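Local coordinates for protein methyl-accepting/DNA response regulator (Bacillus cereus, PDB 3D6W) that probably binds DNA through its LytTR domain, the part represented here, as a putative response regulator of a phosphorelay, at residues Lys55-Arg60 and Asn68-Lys73; Val21-Ala26 and Tyr32-Glu37; Tyr76-Thr79 and Phe83-Ser86; Val4-Leu7 and Gly12-Pro15; Gly40-Lys43 and Glu48-Tyr51. One frame throughout, in Å; residues are numbered along the deposited sequence.

Interaction 1: residues Lys55-Arg60 and Asn68-Lys73. With MG (magnesium ion), chain C.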
# COMPACT_ATOMS: atom_id res chain seq x y z
N LYS A 55 11.00 -2.88 10.46
CA LYS A 55 10.88 -3.19 11.87
C LYS A 55 9.38 -3.21 12.28
O LYS A 55 9.03 -3.75 13.33
CB LYS A 55 11.76 -2.22 12.71
CG LYS A 55 11.09 -0.89 13.03
CD LYS A 55 12.08 0.21 13.55
CE LYS A 55 11.35 1.40 14.25
NZ LYS A 55 10.07 1.66 13.51
N ASP A 56 8.51 -2.71 11.41
CA ASP A 56 7.06 -2.77 11.65
C ASP A 56 6.42 -4.17 11.39
O ASP A 56 5.30 -4.43 11.84
CB ASP A 56 6.32 -1.68 10.84
CG ASP A 56 6.37 -1.90 9.30
OD1 ASP A 56 7.28 -2.55 8.75
OD2 ASP A 56 5.50 -1.36 8.60
N SER A 57 7.15 -5.04 10.70
CA SER A 57 6.65 -6.33 10.25
C SER A 57 7.44 -7.51 10.77
O SER A 57 6.88 -8.55 11.04
CB SER A 57 6.70 -6.37 8.73
OG SER A 57 5.42 -6.15 8.22
N PHE A 58 8.75 -7.34 10.87
CA PHE A 58 9.68 -8.41 11.20
C PHE A 58 10.20 -8.25 12.63
O PHE A 58 10.46 -7.17 13.06
CB PHE A 58 10.82 -8.44 10.17
CG PHE A 58 10.34 -8.85 8.78
CD1 PHE A 58 9.91 -7.91 7.86
CD2 PHE A 58 10.24 -10.20 8.44
CE1 PHE A 58 9.44 -8.29 6.60
CE2 PHE A 58 9.77 -10.58 7.21
CZ PHE A 58 9.37 -9.63 6.29
N ILE A 59 10.28 -9.36 13.37
CA ILE A 59 10.86 -9.36 14.72
C ILE A 59 11.70 -10.60 14.97
O ILE A 59 11.26 -11.70 14.78
CB ILE A 59 9.75 -9.21 15.84
CG1 ILE A 59 10.41 -9.00 17.22
CG2 ILE A 59 8.87 -10.45 15.92
CD1 ILE A 59 9.48 -8.48 18.30
N ARG A 60 12.94 -10.40 15.40
CA ARG A 60 13.72 -11.43 16.04
C ARG A 60 13.03 -11.95 17.31
O ARG A 60 12.83 -11.21 18.28
CB ARG A 60 15.11 -10.93 16.39
CG ARG A 60 16.08 -12.04 16.74
CD ARG A 60 16.69 -12.67 15.51
NE ARG A 60 17.82 -13.53 15.84
CZ ARG A 60 19.09 -13.14 15.92
NH1 ARG A 60 19.46 -11.89 15.68
NH2 ARG A 60 20.03 -14.03 16.21
N ASN A 68 7.79 -12.81 10.48
CA ASN A 68 6.91 -11.73 9.95
C ASN A 68 5.59 -11.78 10.69
O ASN A 68 4.83 -12.72 10.53
CB ASN A 68 6.67 -11.96 8.44
CG ASN A 68 6.01 -10.79 7.75
OD1 ASN A 68 5.38 -9.99 8.38
ND2 ASN A 68 6.13 -10.73 6.44
N VAL A 69 5.30 -10.75 11.48
CA VAL A 69 4.09 -10.71 12.30
C VAL A 69 2.83 -10.75 11.43
O VAL A 69 1.75 -11.09 11.93
CB VAL A 69 4.05 -9.48 13.28
CG1 VAL A 69 5.41 -9.36 14.06
CG2 VAL A 69 3.76 -8.21 12.55
N ASN A 70 2.95 -10.44 10.14
CA ASN A 70 1.79 -10.48 9.26
C ASN A 70 1.40 -11.86 8.80
O ASN A 70 0.31 -12.04 8.25
CB ASN A 70 2.00 -9.55 8.07
CG ASN A 70 2.04 -8.10 8.52
OD1 ASN A 70 1.05 -7.56 9.05
ND2 ASN A 70 3.20 -7.47 8.37
N HIS A 71 2.28 -12.83 9.02
CA HIS A 71 1.95 -14.23 8.79
C HIS A 71 1.67 -14.99 10.05
O HIS A 71 1.39 -16.17 9.98
CB HIS A 71 3.04 -14.90 7.99
CG HIS A 71 3.18 -14.31 6.64
ND1 HIS A 71 2.46 -14.77 5.56
CD2 HIS A 71 3.93 -13.28 6.18
CE1 HIS A 71 2.77 -14.05 4.49
NE2 HIS A 71 3.66 -13.14 4.85
N ILE A 72 1.69 -14.33 11.19
CA ILE A 72 1.31 -14.98 12.45
C ILE A 72 -0.19 -15.10 12.47
O ILE A 72 -0.92 -14.11 12.27
CB ILE A 72 1.77 -14.21 13.73
CG1 ILE A 72 3.30 -14.22 13.84
CG2 ILE A 72 1.16 -14.85 15.02
CD1 ILE A 72 3.86 -13.36 14.93
N LYS A 73 -0.67 -16.32 12.73
CA LYS A 73 -2.09 -16.53 12.97
C LYS A 73 -2.46 -16.32 14.46
O LYS A 73 -3.40 -15.56 14.76
CB LYS A 73 -2.50 -17.90 12.46
CG LYS A 73 -3.94 -18.23 12.71
CD LYS A 73 -4.36 -19.43 11.89
CE LYS A 73 -5.03 -20.49 12.74
NZ LYS A 73 -6.50 -20.21 12.79
MG MG C . -2.29 -12.95 10.42
O HOH W 1 5.33 -7.80 5.64
O HOH W 2 -3.13 -13.03 12.81
O HOH W 3 -4.24 -11.32 10.49

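Interaction 2: residues Val21-Ala26 and Tyr32-Glu37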
# COMPACT_ATOMS: atom_id res chain seq x y z
N VAL A 21 7.49 -13.12 2.70
CA VAL A 21 8.38 -13.83 3.65
C VAL A 21 7.64 -14.06 4.98
O VAL A 21 7.16 -13.09 5.61
CB VAL A 21 9.70 -13.04 3.89
CG1 VAL A 21 10.67 -13.82 4.84
CG2 VAL A 21 10.34 -12.70 2.52
N MSE A 22 7.53 -15.32 5.38
CA MSE A 22 6.84 -15.73 6.58
C MSE A 22 7.75 -15.70 7.82
O MSE A 22 7.37 -15.22 8.88
CB MSE A 22 6.26 -17.15 6.40
CG MSE A 22 5.32 -17.27 5.25
SE MSE A 22 4.49 -19.00 4.97
CE MSE A 22 6.18 -19.94 4.78
N TYR A 23 8.95 -16.24 7.65
CA TYR A 23 9.99 -16.28 8.66
C TYR A 23 11.38 -16.60 8.05
O TYR A 23 11.51 -16.95 6.86
CB TYR A 23 9.63 -17.26 9.82
CG TYR A 23 9.61 -18.73 9.44
CD1 TYR A 23 8.45 -19.35 9.01
CD2 TYR A 23 10.77 -19.50 9.55
CE1 TYR A 23 8.45 -20.66 8.68
CE2 TYR A 23 10.79 -20.81 9.20
CZ TYR A 23 9.63 -21.40 8.76
OH TYR A 23 9.65 -22.74 8.41
N LEU A 24 12.41 -16.35 8.83
CA LEU A 24 13.78 -16.66 8.43
C LEU A 24 14.30 -17.54 9.54
O LEU A 24 13.95 -17.33 10.71
CB LEU A 24 14.67 -15.41 8.24
CG LEU A 24 14.39 -14.41 7.12
CD1 LEU A 24 13.28 -13.39 7.48
CD2 LEU A 24 15.61 -13.65 6.79
N GLU A 25 15.11 -18.53 9.17
CA GLU A 25 15.66 -19.46 10.16
C GLU A 25 17.16 -19.67 9.97
O GLU A 25 17.61 -20.01 8.86
CB GLU A 25 14.97 -20.81 10.10
CG GLU A 25 15.58 -21.82 11.09
CD GLU A 25 14.87 -23.14 11.13
OE1 GLU A 25 15.06 -23.89 12.14
OE2 GLU A 25 14.12 -23.40 10.16
N ALA A 26 17.92 -19.47 11.07
CA ALA A 26 19.33 -19.88 11.14
C ALA A 26 19.38 -21.37 11.49
O ALA A 26 18.89 -21.83 12.52
CB ALA A 26 20.10 -19.06 12.15
N TYR A 32 17.85 -19.56 6.14
CA TYR A 32 16.79 -20.03 5.28
C TYR A 32 15.69 -19.00 5.34
O TYR A 32 15.21 -18.68 6.39
CB TYR A 32 16.27 -21.38 5.75
CG TYR A 32 17.22 -22.47 5.45
CD1 TYR A 32 18.22 -22.84 6.38
CD2 TYR A 32 17.16 -23.13 4.23
CE1 TYR A 32 19.12 -23.84 6.10
CE2 TYR A 32 18.06 -24.15 3.94
CZ TYR A 32 19.04 -24.49 4.87
OH TYR A 32 19.92 -25.50 4.55
N VAL A 33 15.34 -18.48 4.17
CA VAL A 33 14.21 -17.58 4.00
C VAL A 33 13.01 -18.43 3.56
O VAL A 33 13.00 -19.02 2.48
CB VAL A 33 14.56 -16.46 2.98
CG1 VAL A 33 13.52 -15.37 3.03
CG2 VAL A 33 15.94 -15.87 3.27
N ASN A 34 12.02 -18.51 4.46
CA ASN A 34 10.77 -19.24 4.25
C ASN A 34 9.65 -18.30 3.77
O ASN A 34 9.05 -17.56 4.57
CB ASN A 34 10.36 -19.91 5.54
CG ASN A 34 11.24 -21.10 5.90
OD1 ASN A 34 12.35 -20.94 6.44
ND2 ASN A 34 10.72 -22.30 5.65
N ALA A 35 9.38 -18.36 2.47
CA ALA A 35 8.36 -17.56 1.81
C ALA A 35 7.13 -18.43 1.56
O ALA A 35 7.16 -19.65 1.72
CB ALA A 35 8.89 -16.97 0.50
N GLU A 36 6.04 -17.81 1.18
CA GLU A 36 4.76 -18.52 1.17
C GLU A 36 4.78 -19.76 0.27
O GLU A 36 4.20 -20.79 0.62
CB GLU A 36 3.64 -17.60 0.73
CG GLU A 36 3.36 -16.44 1.66
CD GLU A 36 2.38 -15.50 1.05
OE1 GLU A 36 2.08 -15.64 -0.15
OE2 GLU A 36 1.90 -14.60 1.73
N GLU A 37 5.44 -19.63 -0.88
CA GLU A 37 5.46 -20.67 -1.89
C GLU A 37 6.81 -21.34 -2.05
O GLU A 37 6.89 -22.32 -2.77
CB GLU A 37 5.06 -20.06 -3.25
CG GLU A 37 3.58 -19.64 -3.35
CD GLU A 37 3.21 -19.06 -4.75
OE1 GLU A 37 4.12 -18.94 -5.63
OE2 GLU A 37 2.00 -18.75 -4.96
O HOH W 4 13.89 -23.23 7.55

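Interaction 3: residues Tyr76-Thr79 and Phe83-Ser86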
# COMPACT_ATOMS: atom_id res chain seq x y z
N TYR A 76 0.58 -18.27 21.34
CA TYR A 76 0.23 -19.13 22.48
C TYR A 76 1.28 -19.07 23.53
O TYR A 76 2.46 -19.09 23.22
CB TYR A 76 0.12 -20.59 22.03
CG TYR A 76 -1.05 -20.80 21.11
CD1 TYR A 76 -2.35 -20.75 21.62
CD2 TYR A 76 -0.88 -21.02 19.75
CE1 TYR A 76 -3.44 -20.88 20.83
CE2 TYR A 76 -2.00 -21.19 18.92
CZ TYR A 76 -3.28 -21.12 19.48
OH TYR A 76 -4.43 -21.26 18.71
N PRO A 77 0.86 -18.99 24.80
CA PRO A 77 1.87 -19.15 25.85
C PRO A 77 2.07 -20.63 26.09
O PRO A 77 1.34 -21.19 26.85
CB PRO A 77 1.25 -18.43 27.06
CG PRO A 77 -0.25 -18.46 26.82
CD PRO A 77 -0.49 -18.73 25.33
N ASP A 78 3.02 -21.24 25.40
CA ASP A 78 3.08 -22.73 25.36
C ASP A 78 3.63 -23.28 26.68
O ASP A 78 3.32 -24.38 27.07
CB ASP A 78 3.87 -23.24 24.13
CG ASP A 78 5.31 -22.75 24.09
OD1 ASP A 78 5.57 -21.58 24.41
OD2 ASP A 78 6.19 -23.54 23.68
N THR A 79 4.45 -22.46 27.34
CA THR A 79 4.96 -22.73 28.66
C THR A 79 4.96 -21.39 29.42
O THR A 79 4.51 -20.36 28.90
CB THR A 79 6.38 -23.32 28.59
OG1 THR A 79 7.34 -22.28 28.37
CG2 THR A 79 6.48 -24.37 27.48
N PHE A 83 6.75 -18.43 24.14
CA PHE A 83 5.55 -18.49 23.27
C PHE A 83 5.79 -19.43 22.12
O PHE A 83 6.91 -19.77 21.77
CB PHE A 83 5.16 -17.11 22.72
CG PHE A 83 4.95 -16.05 23.79
CD1 PHE A 83 3.78 -16.01 24.54
CD2 PHE A 83 5.94 -15.09 24.03
CE1 PHE A 83 3.59 -15.05 25.52
CE2 PHE A 83 5.74 -14.11 25.00
CZ PHE A 83 4.57 -14.10 25.75
N LEU A 84 4.70 -19.84 21.51
CA LEU A 84 4.77 -20.61 20.32
C LEU A 84 3.85 -19.90 19.35
O LEU A 84 2.73 -19.52 19.73
CB LEU A 84 4.27 -22.03 20.61
CG LEU A 84 4.58 -23.15 19.69
CD1 LEU A 84 6.03 -23.03 19.16
CD2 LEU A 84 4.30 -24.48 20.47
N LEU A 85 4.34 -19.67 18.13
CA LEU A 85 3.61 -18.93 17.12
C LEU A 85 3.02 -19.91 16.14
O LEU A 85 3.69 -20.71 15.54
CB LEU A 85 4.53 -17.94 16.37
CG LEU A 85 5.43 -17.06 17.25
CD1 LEU A 85 6.26 -16.08 16.42
CD2 LEU A 85 4.60 -16.37 18.33
N SER A 86 1.72 -19.82 15.99
CA SER A 86 0.99 -20.52 14.95
C SER A 86 1.00 -19.65 13.71
O SER A 86 0.46 -18.55 13.73
CB SER A 86 -0.47 -20.70 15.43
OG SER A 86 -1.19 -21.67 14.68
O HOH W 5 8.15 -22.48 22.25

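Interaction 4: residues Val4-Leu7 and Gly12-Pro15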
# COMPACT_ATOMS: atom_id res chain seq x y z
N VAL A 4 12.50 -6.73 -1.89
CA VAL A 4 12.60 -8.15 -2.22
C VAL A 4 13.81 -8.77 -1.54
O VAL A 4 14.80 -8.09 -1.30
CB VAL A 4 12.68 -8.42 -3.77
CG1 VAL A 4 11.45 -7.87 -4.44
CG2 VAL A 4 13.92 -7.85 -4.39
N VAL A 5 13.66 -10.05 -1.20
CA VAL A 5 14.77 -10.90 -0.77
C VAL A 5 14.98 -11.97 -1.86
O VAL A 5 14.02 -12.57 -2.34
CB VAL A 5 14.48 -11.65 0.54
CG1 VAL A 5 15.82 -12.02 1.25
CG2 VAL A 5 13.59 -10.84 1.45
N THR A 6 16.24 -12.16 -2.27
CA THR A 6 16.60 -13.14 -3.30
C THR A 6 17.02 -14.41 -2.59
O THR A 6 18.01 -14.43 -1.87
CB THR A 6 17.65 -12.61 -4.28
OG1 THR A 6 17.21 -11.34 -4.80
CG2 THR A 6 17.82 -13.56 -5.46
N LEU A 7 16.17 -15.43 -2.72
CA LEU A 7 16.45 -16.77 -2.21
C LEU A 7 17.22 -17.57 -3.28
O LEU A 7 16.91 -17.52 -4.46
CB LEU A 7 15.17 -17.54 -1.88
CG LEU A 7 13.96 -16.94 -1.19
CD1 LEU A 7 13.26 -17.99 -0.36
CD2 LEU A 7 14.33 -15.77 -0.34
N GLY A 12 18.55 -21.65 -9.90
CA GLY A 12 18.54 -20.17 -10.06
C GLY A 12 18.24 -19.46 -8.75
O GLY A 12 18.33 -20.07 -7.69
N TRP A 13 17.93 -18.17 -8.82
CA TRP A 13 17.53 -17.36 -7.63
C TRP A 13 16.17 -16.72 -7.85
O TRP A 13 15.84 -16.27 -8.97
CB TRP A 13 18.51 -16.22 -7.37
CG TRP A 13 19.86 -16.58 -6.92
CD1 TRP A 13 20.28 -16.76 -5.63
CD2 TRP A 13 21.02 -16.72 -7.75
NE1 TRP A 13 21.61 -17.03 -5.61
CE2 TRP A 13 22.10 -17.01 -6.90
CE3 TRP A 13 21.24 -16.64 -9.13
CZ2 TRP A 13 23.38 -17.23 -7.38
CZ3 TRP A 13 22.50 -16.86 -9.61
CH2 TRP A 13 23.56 -17.15 -8.74
N ILE A 14 15.41 -16.61 -6.78
CA ILE A 14 14.03 -16.19 -6.88
C ILE A 14 13.84 -14.96 -6.00
O ILE A 14 13.97 -15.05 -4.77
CB ILE A 14 13.09 -17.37 -6.56
CG1 ILE A 14 13.42 -18.53 -7.55
CG2 ILE A 14 11.61 -16.94 -6.60
CD1 ILE A 14 12.35 -19.52 -7.75
N PRO A 15 13.60 -13.78 -6.62
CA PRO A 15 13.20 -12.59 -5.85
C PRO A 15 11.80 -12.77 -5.26
O PRO A 15 10.87 -13.13 -5.96
CB PRO A 15 13.22 -11.45 -6.89
CG PRO A 15 13.81 -12.00 -8.13
CD PRO A 15 13.71 -13.48 -8.06

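Interaction 5: residues Gly40-Lys43 and Glu48-Tyr51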
# COMPACT_ATOMS: atom_id res chain seq x y z
N GLY A 40 14.46 -20.96 0.56
CA GLY A 40 15.73 -20.79 -0.09
C GLY A 40 16.72 -20.20 0.86
O GLY A 40 16.40 -19.84 1.97
N THR A 41 17.93 -20.08 0.38
CA THR A 41 19.08 -19.78 1.17
C THR A 41 19.43 -18.30 0.88
O THR A 41 19.17 -17.78 -0.22
CB THR A 41 20.16 -20.81 0.80
OG1 THR A 41 20.20 -21.81 1.82
CG2 THR A 41 21.51 -20.19 0.58
N HIS A 42 19.96 -17.63 1.90
CA HIS A 42 20.46 -16.30 1.75
C HIS A 42 21.78 -16.21 2.47
O HIS A 42 21.97 -16.85 3.50
CB HIS A 42 19.50 -15.25 2.31
CG HIS A 42 19.74 -13.89 1.75
ND1 HIS A 42 20.82 -13.11 2.11
CD2 HIS A 42 19.11 -13.20 0.77
CE1 HIS A 42 20.83 -11.99 1.41
NE2 HIS A 42 19.79 -12.02 0.59
N LYS A 43 22.68 -15.37 1.96
CA LYS A 43 24.00 -15.21 2.56
C LYS A 43 24.05 -14.33 3.81
O LYS A 43 25.00 -14.39 4.56
CB LYS A 43 24.99 -14.70 1.50
CG LYS A 43 24.65 -13.34 0.85
CD LYS A 43 25.82 -12.84 0.03
CE LYS A 43 25.68 -11.36 -0.25
NZ LYS A 43 26.54 -11.00 -1.41
N GLU A 48 22.17 -9.29 10.22
CA GLU A 48 22.08 -8.42 9.06
C GLU A 48 20.64 -8.20 8.61
O GLU A 48 20.22 -7.06 8.37
CB GLU A 48 22.93 -8.94 7.92
CG GLU A 48 24.44 -8.70 8.23
CD GLU A 48 25.45 -9.57 7.43
OE1 GLU A 48 25.11 -10.65 6.88
OE2 GLU A 48 26.62 -9.14 7.42
N PHE A 49 19.87 -9.26 8.50
CA PHE A 49 18.45 -9.13 8.21
C PHE A 49 17.69 -8.25 9.21
O PHE A 49 16.78 -7.55 8.82
CB PHE A 49 17.76 -10.50 8.08
CG PHE A 49 17.86 -11.09 6.72
CD1 PHE A 49 17.17 -10.54 5.66
CD2 PHE A 49 18.63 -12.21 6.48
CE1 PHE A 49 17.25 -11.09 4.38
CE2 PHE A 49 18.70 -12.77 5.22
CZ PHE A 49 18.01 -12.21 4.18
N GLU A 50 18.04 -8.28 10.49
CA GLU A 50 17.37 -7.40 11.44
C GLU A 50 17.53 -5.92 11.12
O GLU A 50 16.67 -5.09 11.41
CB GLU A 50 17.88 -7.64 12.86
CG GLU A 50 17.27 -8.80 13.56
CD GLU A 50 17.56 -8.75 15.05
OE1 GLU A 50 18.57 -9.37 15.44
OE2 GLU A 50 16.78 -8.08 15.81
N TYR A 51 18.68 -5.57 10.56
CA TYR A 51 18.94 -4.24 10.13
C TYR A 51 18.08 -3.91 8.89
O TYR A 51 17.50 -2.84 8.80
CB TYR A 51 20.45 -4.05 9.84
CG TYR A 51 20.74 -2.74 9.11
CD1 TYR A 51 20.81 -1.52 9.81
CD2 TYR A 51 20.86 -2.71 7.72
CE1 TYR A 51 21.02 -0.31 9.16
CE2 TYR A 51 21.07 -1.51 7.05
CZ TYR A 51 21.15 -0.30 7.78
OH TYR A 51 21.39 0.90 7.10

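Interaction 1: residues Lys55-Arg60 and Asn68-Lys73
The amide of Asn68 lies over one face of the Phe58 ring, with ND2 3.4 Å from Phe58 CZ. The amide and ring planes are turned 41° apart, making this a slanted cover rather than a flat stack. A chi1 of -169° swings the Asn68 amide away from its own backbone N and onto the ring, while its CB rests against the CE2 corner. Next to it the backbones close up: Val69 N donates to Ser57 O at 2.7 Å. The branched Val69 suits this spot because its two methyls straddle that acceptor, CG1 and CG2 each 3.5 Å from Ser57 O. Farther in, Ile59 CG2 meets Val69 CG1 at 4.1 Å, and Ile59 continues into the apolar side of helix 100-107.

Asn68, on strand 65-68, makes an Asx turn, its OD1 accepting from Asn70 N at 3.0 Å. A short amide can also donate, and Asn68 ND2 is hydrogen-bonded to Val21 O on the adjoining strand of the five-stranded sheet. The Ser57 and Asp56 margin is looser and wetter. There Ser57 OG and Asn68 ND2 share a water, each 3.1 Å from it, and Asp56 barely touches Val69. Ser3 and Val4 of the second subunit pack on Asp56 and Val69, respectively. Beyond the turn, Ile72 O binds a magnesium ion at 2.6 Å, alongside two waters.

Interaction 2: residues Val21-Ala26 and Tyr32-Glu37
The Tyr23 ring carries Asn34 on one face, with Asn34 CB in a CH-pi contact 3.6 Å from the ring centroid. The amide follows the ring closely, its plane only 17° away, and Asn34 CG stands 3.3 Å from Tyr23 CZ. Tyr23 can lie under its partner because CG sits between its backbone N and carbonyl carbon (chi1 68°). Its hydroxyl bonds to Glu91. The other ring, Tyr32, receives Glu25 O at its edge, near the ring plane. On the sheet face that carries Tyr23, Glu25, Tyr32 and Asn34, a water donates to both Glu25 OE2 and Asn34 OD1, tying together two polar side chains that can both accept from it.

The backbone pairing is antiparallel but interrupted by a classic beta bulge: Met22 N donates to Asn34 O at 2.8 Å, and Tyr23 N makes a weak second bond to the same oxygen. The extra residue turns Met22, a selenomethionine, toward the partner strand, where its chain bends at the selenium and CE comes 3.2 Å from Ala35 O. On the other face Val21, Leu24, Val33 and Ala35 are all apolar, as suits a buried side: Val21 CG1 meets Val33 CG1 at 3.7 Å, and Leu24 lies beside Val33.

Strands 21-27 and 30-35 form a hairpin within the five-stranded sheet, flanked by strands 65-68 and 39-42, while Leu46 and Phe49 of helix 46-52 pack on Leu24.

Interaction 3: residues Tyr76-Thr79 and Phe83-Ser86
Tyr76 and Leu84 face each other as an antiparallel hydrogen-bonded pair, Tyr76 N donating to Leu84 O at 3.0 Å and Leu84 N returning a bond to Tyr76 O at 2.9 Å. The same Tyr76 O also receives a CA-H...O contact from Phe83 and lies at the edge of the Phe83 ring, near its plane, so one carbonyl meets both an N-H and C-H groups. Phe83 itself leads away from the segment 76-79. Its ring belongs to the interior, meeting Phe109 edge-to-face and touching Ala100 and Arg104 of helix 100-107. Pro77 touches it obliquely, Pro77 CA 3.9 Å from Phe83 CD1. Position 77 is beyond the hydrogen-bonded pair and needs no N-H toward strand 83-87, so proline is tolerated.

Leu84 and Asp78 meet on the sheet face of Tyr76 and Leu84, crossing at about a right angle with Asp78 CG 3.7 Å from Leu84 CB. This hold depends on the Asp78 torsion: CG stands between backbone N and carbonyl carbon (chi1 60°), folding the carboxylate back over the partner strand. OD1 is engaged by Thr82 OG1, and OD2 accepts from a water at 2.6 Å that also donates to Phe83 O. The short acid thus reaches Phe83 O through water, with its other oxygen bonded to Thr82. At the other end the Tyr76 ring brings its edge to Ser86, Tyr76 CE2 3.8 Å from Ser86 CB, while Asp11 of the second subunit packs on Tyr76 and Pro77. The pairing is that of a beta hairpin, joining strands 72-76 and 83-87 in the three-stranded antiparallel sheet of this LytTR domain.

Interaction 4: residues Val4-Leu7 and Gly12-Pro15
Thr6 presses its methyl against the root of the Trp13 side chain, CG2 lying 3.3 Å from Trp13 CB. Threonine does two jobs here: its chi1 of -52° sends the methyl to Trp13 and keeps OG1 beside the backbone N, from where it bonds to Leu107 O of the third subunit. The indole carries on past this contact to meet the ring of Phe109 of that subunit. At the indole edge, near its plane, sits Leu7 O, 3.6 Å from Trp13 CD1.

Leu7 and Ile14 form a hydrogen-bonded pair. Ile14 N gives a bond of 2.9 Å to Leu7 O, and Leu7 N reaches Ile14 O at 3.0 Å. Pro15 comes next, paired with Thr6 at a non-hydrogen-bonded position, where the N-H that proline lacks is not required. Its CB meets Val4 CB at 4.4 Å, a light aliphatic touch. Pro15 and Ile14 also pack on Ile72 and Lys73 of the third subunit, respectively. What results is a two-stranded antiparallel beta hairpin, strands 4-8 and 13-17, whose Thr6, Trp13 and Pro15 build an interface between subunits.

Interaction 5: residues Gly40-Lys43 and Glu48-Tyr51
Phe49 points the edge of its ring into one face of His42, in a T-shaped (edge-to-face) pair. The leading atom is CZ, 3.4 Å from His42 CG, and it stands over the imidazole face, offset toward the rim. The ring planes are inclined at 71° and the centroids are 4.8 Å apart. A flat imidazole offers a pi face that suits the C-H edge of phenylalanine, and no hydrogen bond joins the two segments. His42 turns its ring toward the helix by a chi1 of -159°, which sets CG opposite the backbone N.

One shell out, the imidazole is fixed through ND1, which accepts from the backbone N of Tyr44; the Tyr44 ring also meets the imidazole. Phe49 is packed by Val5, Thr31 and Ile66, and Val5 and Val33 also touch His42. At the margin Lys43 and Glu48 approach no closer than Lys43 O to Glu48 OE1, 4.4 Å. Glu48 OE1 bonds to Ser45 N, which places its carboxylate at the start of helix 46-52. Gly108 of the third subunit packs on His42, and Gly110 of that subunit on Lys43. The pair belongs to a strand-to-helix connection, in which strand 39-42 of the five-stranded sheet, which also bonds to strand 4-8, is followed by a short helix laid against that sheet through a buried aromatic residue.

Interactions 1, 2 and 5 share the five-stranded sheet. Interaction 2 is bonded to interaction 1 through Asn68 N and Met22 O, 2.9 Å apart, and to interaction 5 through Val33 N and Gly40 O, 2.8 Å apart. Helix 46-52 returns to interaction 1 by a salt bridge, Glu50 OE1 to Arg60 NH1 at 2.7 Å. Interaction 4 lies against interactions 2 and 5, with Val5 CG1 3.6 Å from Phe49 CE1, while interaction 3 sits on the opposite side of the chain, about 30 Å from interaction 4 between centres. Lys73 N and Ser86 O, 2.7 Å apart, connect interactions 1 and 3 near the magnesium ion held by Ile72; Asp88 is also a magnesium-binding residue of this protein.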